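Local coordinates for protein ribonucleoside-diphosphate reductase (Pseudomonas aeruginosa, PDB 5IM3) that probably reduces ribonucleoside diphosphates to deoxyribonucleoside diphosphates for DNA synthesis, under allosteric control through nucleotide sites that hold dATP, at residues P259-K264 against I314-P319; E281-A286 against F322-A327; L465-N470 against R476-M481. All blocks are in the same frame, centred on the assembly; numbering follows the deposited sequence.

Contact 1: P259-K264 against I314-P319; sequences PAYIEK and IRFELP
Y261 carries most of the contact, meeting E317 with its hydroxyl end and F316 with one side of its ring. Its OH lies 2.5 Å from E317 OE2, an unusually short distance, and the hydrogen bond between them is weak in geometry, which leaves its detail doubtful. The carboxylate plane lies 22° from that of the ring, and Y261 CE1 meets the glutamate's methylenes, 3.5 Å from E317 CB. Farther back along the ring, Y261 CD1 comes to 3.3 Å from the carbonyl oxygen F316 O, which sits at the ring edge, near its plane. The two rings meet obliquely, their planes 45° apart, and Y261 CD1 touches F316 CD2 at 3.6 Å. A tyrosine suits the place because one flat side chain supplies both an apolar edge and a polar end.

Torsions prepare the meeting. CG of Y261 stands anti to its backbone N (chi1 165°), which sends the ring from helix 250-267 across to the loop that follows strand 314-315. The extended chain of E317 carries its carboxylate to the hydroxyl, while CB and CG pass close to CE1 and OH of the tyrosine. F238 of helix 219-239 stacks on the ring of F316 and extends the aromatic cluster.

The strongest partner of E317 is R325 of helix 319-330, in a salt bridge with OE2; OE1 accepts the backbone N-H of I309. With a cation, an amide and a phenol all turned to one buried carboxylate, E317 is probably kept ionised, its charge plausibly balanced by R325.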
loop_
_atom_site.group_PDB
_atom_site.type_symbol
_atom_site.label_atom_id
_atom_site.label_comp_id
_atom_site.label_asym_id
_atom_site.label_seq_id
_atom_site.Cartn_x
_atom_site.Cartn_y
_atom_site.Cartn_z
ATOM N N PRO A 259 -57.689 36.683 16.190
ATOM C CA PRO A 259 -57.869 37.201 17.556
ATOM C C PRO A 259 -57.986 36.103 18.594
ATOM O O PRO A 259 -57.499 36.273 19.719
ATOM C CB PRO A 259 -59.156 38.034 17.451
ATOM C CG PRO A 259 -59.884 37.471 16.296
ATOM C CD PRO A 259 -58.821 37.045 15.318
ATOM N N ALA A 260 -58.609 34.974 18.250
ATOM C CA ALA A 260 -58.644 33.843 19.171
ATOM C C ALA A 260 -57.245 33.302 19.422
ATOM O O ALA A 260 -56.929 32.863 20.534
ATOM C CB ALA A 260 -59.547 32.740 18.621
ATOM N N TYR A 261 -56.390 33.327 18.398
ATOM C CA TYR A 261 -55.031 32.821 18.555
ATOM C C TYR A 261 -54.219 33.722 19.476
ATOM O O TYR A 261 -53.527 33.240 20.380
ATOM C CB TYR A 261 -54.359 32.699 17.188
ATOM C CG TYR A 261 -52.862 32.524 17.265
ATOM C CD1 TYR A 261 -52.301 31.279 17.506
ATOM C CD2 TYR A 261 -52.010 33.605 17.096
ATOM C CE1 TYR A 261 -50.930 31.116 17.582
ATOM C CE2 TYR A 261 -50.639 33.454 17.172
ATOM C CZ TYR A 261 -50.105 32.207 17.412
ATOM O OH TYR A 261 -48.741 32.051 17.484
ATOM N N ILE A 262 -54.297 35.037 19.265
ATOM C CA ILE A 262 -53.522 35.970 20.079
ATOM C C ILE A 262 -53.958 35.902 21.536
ATOM O O ILE A 262 -53.129 35.969 22.450
ATOM C CB ILE A 262 -53.650 37.399 19.519
ATOM C CG1 ILE A 262 -53.068 37.471 18.101
ATOM C CG2 ILE A 262 -52.962 38.403 20.444
ATOM C CD1 ILE A 262 -51.575 37.211 18.025
ATOM N N GLU A 263 -55.264 35.779 21.779
ATOM C CA GLU A 263 -55.756 35.757 23.152
ATOM C C GLU A 263 -55.249 34.528 23.895
ATOM O O GLU A 263 -54.760 34.629 25.026
ATOM C CB GLU A 263 -57.285 35.809 23.167
ATOM C CG GLU A 263 -57.877 36.047 24.551
ATOM C CD GLU A 263 -59.367 36.337 24.514
ATOM O OE1 GLU A 263 -59.969 36.275 23.418
ATOM O OE2 GLU A 263 -59.940 36.634 25.586
ATOM N N LYS A 264 -55.350 33.350 23.270
ATOM C CA LYS A 264 -54.832 32.143 23.908
ATOM C C LYS A 264 -53.311 32.133 23.936
ATOM O O LYS A 264 -52.714 31.609 24.884
ATOM C CB LYS A 264 -55.357 30.894 23.194
ATOM C CG LYS A 264 -56.804 30.535 23.520
ATOM C CD LYS A 264 -57.008 30.276 25.012
ATOM C CE LYS A 264 -58.402 29.746 25.312
ATOM N NZ LYS A 264 -58.583 28.351 24.825
ATOM N N ILE A 314 -50.360 20.182 20.973
ATOM C CA ILE A 314 -51.349 20.571 19.974
ATOM C C ILE A 314 -50.888 21.863 19.313
ATOM O O ILE A 314 -50.730 22.891 19.984
ATOM C CB ILE A 314 -52.741 20.741 20.603
ATOM C CG1 ILE A 314 -53.218 19.411 21.194
ATOM C CG2 ILE A 314 -53.739 21.262 19.567
ATOM C CD1 ILE A 314 -54.555 19.488 21.906
ATOM N N ARG A 315 -50.675 21.817 18.001
ATOM C CA ARG A 315 -50.374 23.018 17.233
ATOM C C ARG A 315 -51.657 23.812 17.024
ATOM O O ARG A 315 -52.602 23.319 16.397
ATOM C CB ARG A 315 -49.747 22.659 15.887
ATOM C CG ARG A 315 -48.236 22.477 15.915
ATOM C CD ARG A 315 -47.818 21.279 16.748
ATOM N NE ARG A 315 -46.407 20.955 16.555
ATOM C CZ ARG A 315 -45.705 20.148 17.346
ATOM N NH1 ARG A 315 -46.277 19.580 18.400
ATOM N NH2 ARG A 315 -44.424 19.914 17.084
ATOM N N PHE A 316 -51.697 25.038 17.548
ATOM C CA PHE A 316 -52.845 25.916 17.347
ATOM C C PHE A 316 -52.466 27.187 16.594
ATOM O O PHE A 316 -53.176 28.193 16.688
ATOM C CB PHE A 316 -53.513 26.250 18.684
ATOM C CG PHE A 316 -52.655 27.052 19.623
ATOM C CD1 PHE A 316 -51.724 26.431 20.440
ATOM C CD2 PHE A 316 -52.798 28.429 19.705
ATOM C CE1 PHE A 316 -50.942 27.170 21.310
ATOM C CE2 PHE A 316 -52.020 29.172 20.573
ATOM C CZ PHE A 316 -51.091 28.542 21.376
ATOM N N GLU A 317 -51.375 27.155 15.829
ATOM C CA GLU A 317 -50.963 28.268 14.979
ATOM C C GLU A 317 -50.992 27.804 13.527
ATOM O O GLU A 317 -50.210 26.930 13.135
ATOM C CB GLU A 317 -49.572 28.767 15.367
ATOM C CG GLU A 317 -49.134 30.019 14.625
ATOM C CD GLU A 317 -47.807 30.559 15.123
ATOM O OE1 GLU A 317 -46.900 29.747 15.415
ATOM O OE2 GLU A 317 -47.674 31.797 15.229
ATOM N N LEU A 318 -51.888 28.391 12.732
ATOM C CA LEU A 318 -52.010 28.046 11.324
ATOM C C LEU A 318 -50.990 28.811 10.484
ATOM O O LEU A 318 -50.486 29.857 10.902
ATOM C CB LEU A 318 -53.427 28.335 10.835
ATOM C CG LEU A 318 -54.469 27.299 11.265
ATOM C CD1 LEU A 318 -55.885 27.794 11.025
ATOM C CD2 LEU A 318 -54.237 25.982 10.532
ATOM N N PRO A 319 -50.676 28.317 9.282
ATOM C CA PRO A 319 -49.525 28.879 8.549
ATOM C C PRO A 319 -49.611 30.377 8.300
ATOM O O PRO A 319 -48.630 31.092 8.539
ATOM C CB PRO A 319 -49.528 28.075 7.240
ATOM C CG PRO A 319 -50.213 26.801 7.577
ATOM C CD PRO A 319 -51.278 27.178 8.567
#

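Contact 2: E281-A286 against F322-A327; sequences EKLGKA and FFMRVA
This is a helix-to-helix contact in the mostly helical part of the large subunit, where the short helix 280-286 lies against helix 319-330 and one methionine makes the connection. M324 reaches over from the longer helix, and its terminal methyl does most of the touching: CE is 3.7 Å from the backbone oxygen L283 O. The sulfur lies against the side-chain root of the same leucine, with L283 CB 4.3 Å from M324 SD. One turn on, A286 CB approaches M324 CE to 4.4 Å. With the backbones 8.1 Å apart at L283 CA and M324 CA, a long unbranched side chain is suited to make the contact.

The methionine leaves its helix with CG anti to the backbone N (chi1 -178°) and then bends at both of the next torsions, which folds the thioether down on the leucine and alanine. Methionine suits such a place because its flexible chain can be bent to match the surface it meets; the small side chain of A286 is consistent with the approach of the thioether. Around the pair, L283 also packs on L258 of helix 250-267, while A286 and M324 reach I342 and Y345 of helix 337-349.

On the exposed side of helix 280-286, K285 NZ and E281 OE2 form a salt bridge of 2.8 Å, one turn apart. The inner contact, by comparison, is van der Waals in kind, the methyl on a backbone carbonyl oxygen and the thioether beside aliphatic carbons, which demands fit rather than exact bond geometry.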
loop_
_atom_site.group_PDB
_atom_site.type_symbol
_atom_site.label_atom_id
_atom_site.label_comp_id
_atom_site.label_asym_id
_atom_site.label_seq_id
_atom_site.Cartn_x
_atom_site.Cartn_y
_atom_site.Cartn_z
ATOM N N GLU A 281 -58.687 43.038 13.921
ATOM C CA GLU A 281 -59.722 42.980 12.894
ATOM C C GLU A 281 -59.151 43.370 11.537
ATOM O O GLU A 281 -59.396 42.699 10.527
ATOM C CB GLU A 281 -60.893 43.891 13.275
ATOM C CG GLU A 281 -62.157 43.659 12.452
ATOM C CD GLU A 281 -62.354 44.693 11.360
ATOM O OE1 GLU A 281 -61.382 45.388 11.005
ATOM O OE2 GLU A 281 -63.492 44.822 10.861
ATOM N N LYS A 282 -58.368 44.450 11.501
ATOM C CA LYS A 282 -57.740 44.887 10.260
ATOM C C LYS A 282 -56.710 43.875 9.766
ATOM O O LYS A 282 -56.622 43.607 8.562
ATOM C CB LYS A 282 -57.094 46.251 10.476
ATOM C CG LYS A 282 -56.660 46.975 9.213
ATOM C CD LYS A 282 -55.959 48.294 9.551
ATOM C CE LYS A 282 -56.859 49.242 10.350
ATOM N NZ LYS A 282 -56.148 50.469 10.791
ATOM N N LEU A 283 -55.916 43.308 10.676
ATOM C CA LEU A 283 -54.951 42.289 10.272
ATOM C C LEU A 283 -55.643 40.996 9.873
ATOM O O LEU A 283 -55.142 40.267 9.008
ATOM C CB LEU A 283 -53.957 42.017 11.401
ATOM C CG LEU A 283 -53.109 43.196 11.878
ATOM C CD1 LEU A 283 -52.175 42.748 12.988
ATOM C CD2 LEU A 283 -52.321 43.812 10.729
ATOM N N GLY A 284 -56.784 40.688 10.493
ATOM C CA GLY A 284 -57.514 39.487 10.129
ATOM C C GLY A 284 -58.014 39.511 8.700
ATOM O O GLY A 284 -58.163 38.459 8.073
ATOM N N LYS A 285 -58.281 40.704 8.165
ATOM C CA LYS A 285 -58.727 40.823 6.783
ATOM C C LYS A 285 -57.566 40.773 5.799
ATOM O O LYS A 285 -57.761 40.398 4.638
ATOM C CB LYS A 285 -59.504 42.125 6.592
ATOM C CG LYS A 285 -60.832 42.167 7.324
ATOM C CD LYS A 285 -61.474 43.532 7.191
ATOM C CE LYS A 285 -62.813 43.588 7.900
ATOM N NZ LYS A 285 -63.259 44.992 8.097
ATOM N N ALA A 286 -56.362 41.150 6.235
ATOM C CA ALA A 286 -55.208 41.151 5.344
ATOM C C ALA A 286 -54.728 39.744 5.017
ATOM O O ALA A 286 -53.962 39.570 4.062
ATOM C CB ALA A 286 -54.064 41.951 5.968
ATOM N N PHE A 322 -49.079 32.135 11.435
ATOM C CA PHE A 322 -47.657 32.103 11.756
ATOM C C PHE A 322 -46.924 33.260 11.091
ATOM O O PHE A 322 -46.199 34.012 11.751
ATOM C CB PHE A 322 -47.053 30.761 11.329
ATOM C CG PHE A 322 -45.549 30.756 11.285
ATOM C CD1 PHE A 322 -44.804 30.686 12.452
ATOM C CD2 PHE A 322 -44.882 30.816 10.073
ATOM C CE1 PHE A 322 -43.419 30.678 12.408
ATOM C CE2 PHE A 322 -43.499 30.807 10.022
ATOM C CZ PHE A 322 -42.767 30.736 11.191
ATOM N N PHE A 323 -47.111 33.426 9.779
ATOM C CA PHE A 323 -46.456 34.525 9.080
ATOM C C PHE A 323 -46.916 35.871 9.616
ATOM O O PHE A 323 -46.127 36.822 9.663
ATOM C CB PHE A 323 -46.724 34.432 7.575
ATOM C CG PHE A 323 -45.982 33.317 6.889
ATOM C CD1 PHE A 323 -44.642 33.084 7.158
ATOM C CD2 PHE A 323 -46.627 32.500 5.972
ATOM C CE1 PHE A 323 -43.959 32.061 6.531
ATOM C CE2 PHE A 323 -45.946 31.474 5.339
ATOM C CZ PHE A 323 -44.607 31.255 5.624
ATOM N N MET A 324 -48.179 35.969 10.030
ATOM C CA MET A 324 -48.681 37.226 10.572
ATOM C C MET A 324 -48.081 37.508 11.946
ATOM O O MET A 324 -47.815 38.667 12.282
ATOM C CB MET A 324 -50.211 37.191 10.636
ATOM C CG MET A 324 -50.858 38.477 11.134
ATOM S SD MET A 324 -50.483 39.918 10.110
ATOM C CE MET A 324 -51.489 39.577 8.666
ATOM N N ARG A 325 -47.853 36.466 12.753
ATOM C CA ARG A 325 -47.196 36.670 14.043
ATOM C C ARG A 325 -45.792 37.222 13.857
ATOM O O ARG A 325 -45.375 38.144 14.563
ATOM C CB ARG A 325 -47.131 35.370 14.845
ATOM C CG ARG A 325 -45.959 35.376 15.848
ATOM C CD ARG A 325 -45.991 34.230 16.823
ATOM N NE ARG A 325 -45.637 32.949 16.214
ATOM C CZ ARG A 325 -44.395 32.521 16.007
ATOM N NH1 ARG A 325 -43.348 33.271 16.334
ATOM N NH2 ARG A 325 -44.195 31.332 15.460
ATOM N N VAL A 326 -45.028 36.633 12.936
ATOM C CA VAL A 326 -43.661 37.095 12.713
ATOM C C VAL A 326 -43.678 38.538 12.233
ATOM O O VAL A 326 -42.897 39.377 12.702
ATOM C CB VAL A 326 -42.937 36.171 11.714
ATOM C CG1 VAL A 326 -41.492 36.618 11.518
ATOM C CG2 VAL A 326 -42.989 34.731 12.193
ATOM N N ALA A 327 -44.584 38.849 11.304
ATOM C CA ALA A 327 -44.708 40.211 10.803
ATOM C C ALA A 327 -45.052 41.174 11.931
ATOM O O ALA A 327 -44.456 42.250 12.046
ATOM C CB ALA A 327 -45.769 40.263 9.704
#

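Contact 3: L465-N470 against R476-M481; sequences LELRKN and RRTHDM
L467 and T478 hold the tight part of this contact. T478 N donates to L467 O over 3.0 Å at a fairly straight 160°, while the buried hydroxyl T478 OG1 lies against L467 CB and has no polar partner in the model. L467 CD1 continues inward to M481 CE, 4.2 Å away, an apolar pairing apt for the buried side. The R477 side chain crosses K469 obliquely, with E466 O over one face of its guanidinium; K469 CB is 3.3 Å from R477 NH2, and T471 O accepts from that same nitrogen. The carboxylate of E466 forms a salt bridge with K550 of helix 544-558, R477 NH1 being near it but beyond salt-bridge range.

Both segments belong to the loop joining helix 461-465 to strand 482-487, in the beta-alpha-beta crossover that links parallel strands 450-455 and 482-487 of the barrel. Each holds a type I turn, E466 to K469 and T478 to M481.

R468 folds back through two bends (chi2 -67°, chi3 -61°) to bring NH1 within 2.8 Å of M481 O, well above the carbonyl plane. Toward solvent the grip is sparser. The exposed H479 gives a single 3.2 Å bond, NE2 to K469 O, which lies in its ring plane.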
loop_
_atom_site.group_PDB
_atom_site.type_symbol
_atom_site.label_atom_id
_atom_site.label_comp_id
_atom_site.label_asym_id
_atom_site.label_seq_id
_atom_site.Cartn_x
_atom_site.Cartn_y
_atom_site.Cartn_z
ATOM N N LEU A 465 -3.821 23.150 13.317
ATOM C CA LEU A 465 -4.280 22.479 12.106
ATOM C C LEU A 465 -4.722 21.047 12.366
ATOM O O LEU A 465 -5.479 20.494 11.561
ATOM C CB LEU A 465 -3.176 22.481 11.043
ATOM C CG LEU A 465 -2.587 23.835 10.647
ATOM C CD1 LEU A 465 -1.527 23.648 9.576
ATOM C CD2 LEU A 465 -3.655 24.785 10.162
ATOM N N GLU A 466 -4.278 20.435 13.461
ATOM C CA GLU A 466 -4.511 19.017 13.700
ATOM C C GLU A 466 -5.600 18.760 14.729
ATOM O O GLU A 466 -5.832 17.603 15.093
ATOM C CB GLU A 466 -3.218 18.336 14.150
ATOM C CG GLU A 466 -2.058 18.517 13.194
ATOM C CD GLU A 466 -0.980 17.468 13.395
ATOM O OE1 GLU A 466 -0.115 17.324 12.506
ATOM O OE2 GLU A 466 -1.008 16.777 14.436
ATOM N N LEU A 467 -6.282 19.807 15.195
ATOM C CA LEU A 467 -7.246 19.651 16.279
ATOM C C LEU A 467 -8.388 18.700 15.937
ATOM O O LEU A 467 -9.027 18.179 16.856
ATOM C CB LEU A 467 -7.813 21.018 16.668
ATOM C CG LEU A 467 -6.884 21.944 17.458
ATOM C CD1 LEU A 467 -7.492 23.333 17.591
ATOM C CD2 LEU A 467 -6.590 21.360 18.833
ATOM N N ARG A 468 -8.665 18.456 14.656
ATOM C CA ARG A 468 -9.807 17.637 14.264
ATOM C C ARG A 468 -9.405 16.278 13.692
ATOM O O ARG A 468 -10.232 15.605 13.070
ATOM C CB ARG A 468 -10.679 18.398 13.266
ATOM C CG ARG A 468 -11.330 19.656 13.848
ATOM C CD ARG A 468 -12.357 19.324 14.924
ATOM N NE ARG A 468 -13.446 18.504 14.399
ATOM C CZ ARG A 468 -14.631 18.969 14.012
ATOM N NH1 ARG A 468 -14.914 20.264 14.098
ATOM N NH2 ARG A 468 -15.545 18.130 13.545
ATOM N N LYS A 469 -8.159 15.851 13.900
ATOM C CA LYS A 469 -7.773 14.496 13.527
ATOM C C LYS A 469 -8.550 13.481 14.355
ATOM O O LYS A 469 -8.842 13.706 15.532
ATOM C CB LYS A 469 -6.269 14.289 13.727
ATOM C CG LYS A 469 -5.394 14.833 12.606
ATOM C CD LYS A 469 -3.967 14.303 12.729
ATOM C CE LYS A 469 -3.161 14.569 11.467
ATOM N NZ LYS A 469 -1.787 13.976 11.507
ATOM N N ASN A 470 -8.888 12.349 13.732
ATOM C CA ASN A 470 -9.651 11.320 14.433
ATOM C C ASN A 470 -8.794 10.594 15.465
ATOM O O ASN A 470 -9.295 10.195 16.523
ATOM C CB ASN A 470 -10.225 10.319 13.432
ATOM C CG ASN A 470 -10.909 10.992 12.262
ATOM O OD1 ASN A 470 -10.545 10.767 11.105
ATOM N ND2 ASN A 470 -11.905 11.823 12.553
ATOM N N ARG A 476 -4.760 16.966 22.571
ATOM C CA ARG A 476 -4.455 17.889 21.485
ATOM C C ARG A 476 -5.557 17.880 20.428
ATOM O O ARG A 476 -5.316 18.196 19.261
ATOM C CB ARG A 476 -3.097 17.546 20.871
ATOM C CG ARG A 476 -1.947 17.582 21.880
ATOM C CD ARG A 476 -0.652 17.007 21.319
ATOM N NE ARG A 476 -0.071 17.861 20.288
ATOM C CZ ARG A 476 0.653 18.948 20.534
ATOM N NH1 ARG A 476 0.890 19.328 21.783
ATOM N NH2 ARG A 476 1.140 19.660 19.526
ATOM N N ARG A 477 -6.777 17.529 20.835
ATOM C CA ARG A 477 -7.922 17.435 19.941
ATOM C C ARG A 477 -9.105 18.195 20.524
ATOM O O ARG A 477 -9.296 18.239 21.742
ATOM C CB ARG A 477 -8.333 15.968 19.714
ATOM C CG ARG A 477 -7.887 15.367 18.396
ATOM C CD ARG A 477 -6.444 15.679 18.122
ATOM N NE ARG A 477 -5.817 14.714 17.234
ATOM C CZ ARG A 477 -4.541 14.775 16.872
ATOM N NH1 ARG A 477 -3.780 15.765 17.318
ATOM N NH2 ARG A 477 -4.026 13.854 16.067
ATOM N N THR A 478 -9.910 18.784 19.638
ATOM C CA THR A 478 -11.191 19.398 20.000
ATOM C C THR A 478 -12.219 18.899 18.985
ATOM O O THR A 478 -12.480 19.562 17.978
ATOM C CB THR A 478 -11.108 20.934 20.016
ATOM O OG1 THR A 478 -10.732 21.417 18.719
ATOM C CG2 THR A 478 -10.096 21.424 21.051
ATOM N N HIS A 479 -12.806 17.730 19.256
ATOM C CA HIS A 479 -13.713 17.085 18.310
ATOM C C HIS A 479 -15.090 17.733 18.247
ATOM O O HIS A 479 -15.899 17.334 17.402
ATOM C CB HIS A 479 -13.888 15.605 18.661
ATOM C CG HIS A 479 -12.613 14.820 18.623
ATOM N ND1 HIS A 479 -12.055 14.255 19.748
ATOM C CD2 HIS A 479 -11.786 14.512 17.597
ATOM C CE1 HIS A 479 -10.941 13.629 19.418
ATOM N NE2 HIS A 479 -10.755 13.769 18.118
ATOM N N ASP A 480 -15.383 18.708 19.106
ATOM C CA ASP A 480 -16.698 19.336 19.139
ATOM C C ASP A 480 -16.617 20.827 18.842
ATOM O O ASP A 480 -17.554 21.569 19.142
ATOM C CB ASP A 480 -17.364 19.089 20.492
ATOM C CG ASP A 480 -17.320 17.627 20.897
ATOM O OD1 ASP A 480 -18.225 16.867 20.495
ATOM O OD2 ASP A 480 -16.372 17.236 21.611
ATOM N N MET A 481 -15.521 21.273 18.241
ATOM C CA MET A 481 -15.283 22.678 17.958
ATOM C C MET A 481 -14.774 22.812 16.534
ATOM O O MET A 481 -13.945 22.014 16.087
ATOM C CB MET A 481 -14.255 23.270 18.939
ATOM C CG MET A 481 -14.045 24.770 18.816
ATOM S SD MET A 481 -12.621 25.361 19.754
ATOM C CE MET A 481 -11.289 24.823 18.684
#

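Contacts 1 and 2 are neighbours, their centres 12 Å apart, in the mostly helical part that holds helices 250-267 and 319-330. Their segments alternate along the chain: helices 250-267 and 280-286 come first, then strand 314-315 and helix 319-330, so the two connections interleave and tie an earlier helical pair to a later strand-helix unit. They touch through the E317 and R325 pair and form one continuous interface. Contact 3 comes later in the sequence, inside the barrel domain, its centre 46 and 48 Å from those of contacts 1 and 2. It is separate from that interface, its nearest atoms about 27 Å from those of contact 1, and closes a local loop before strand 482-487.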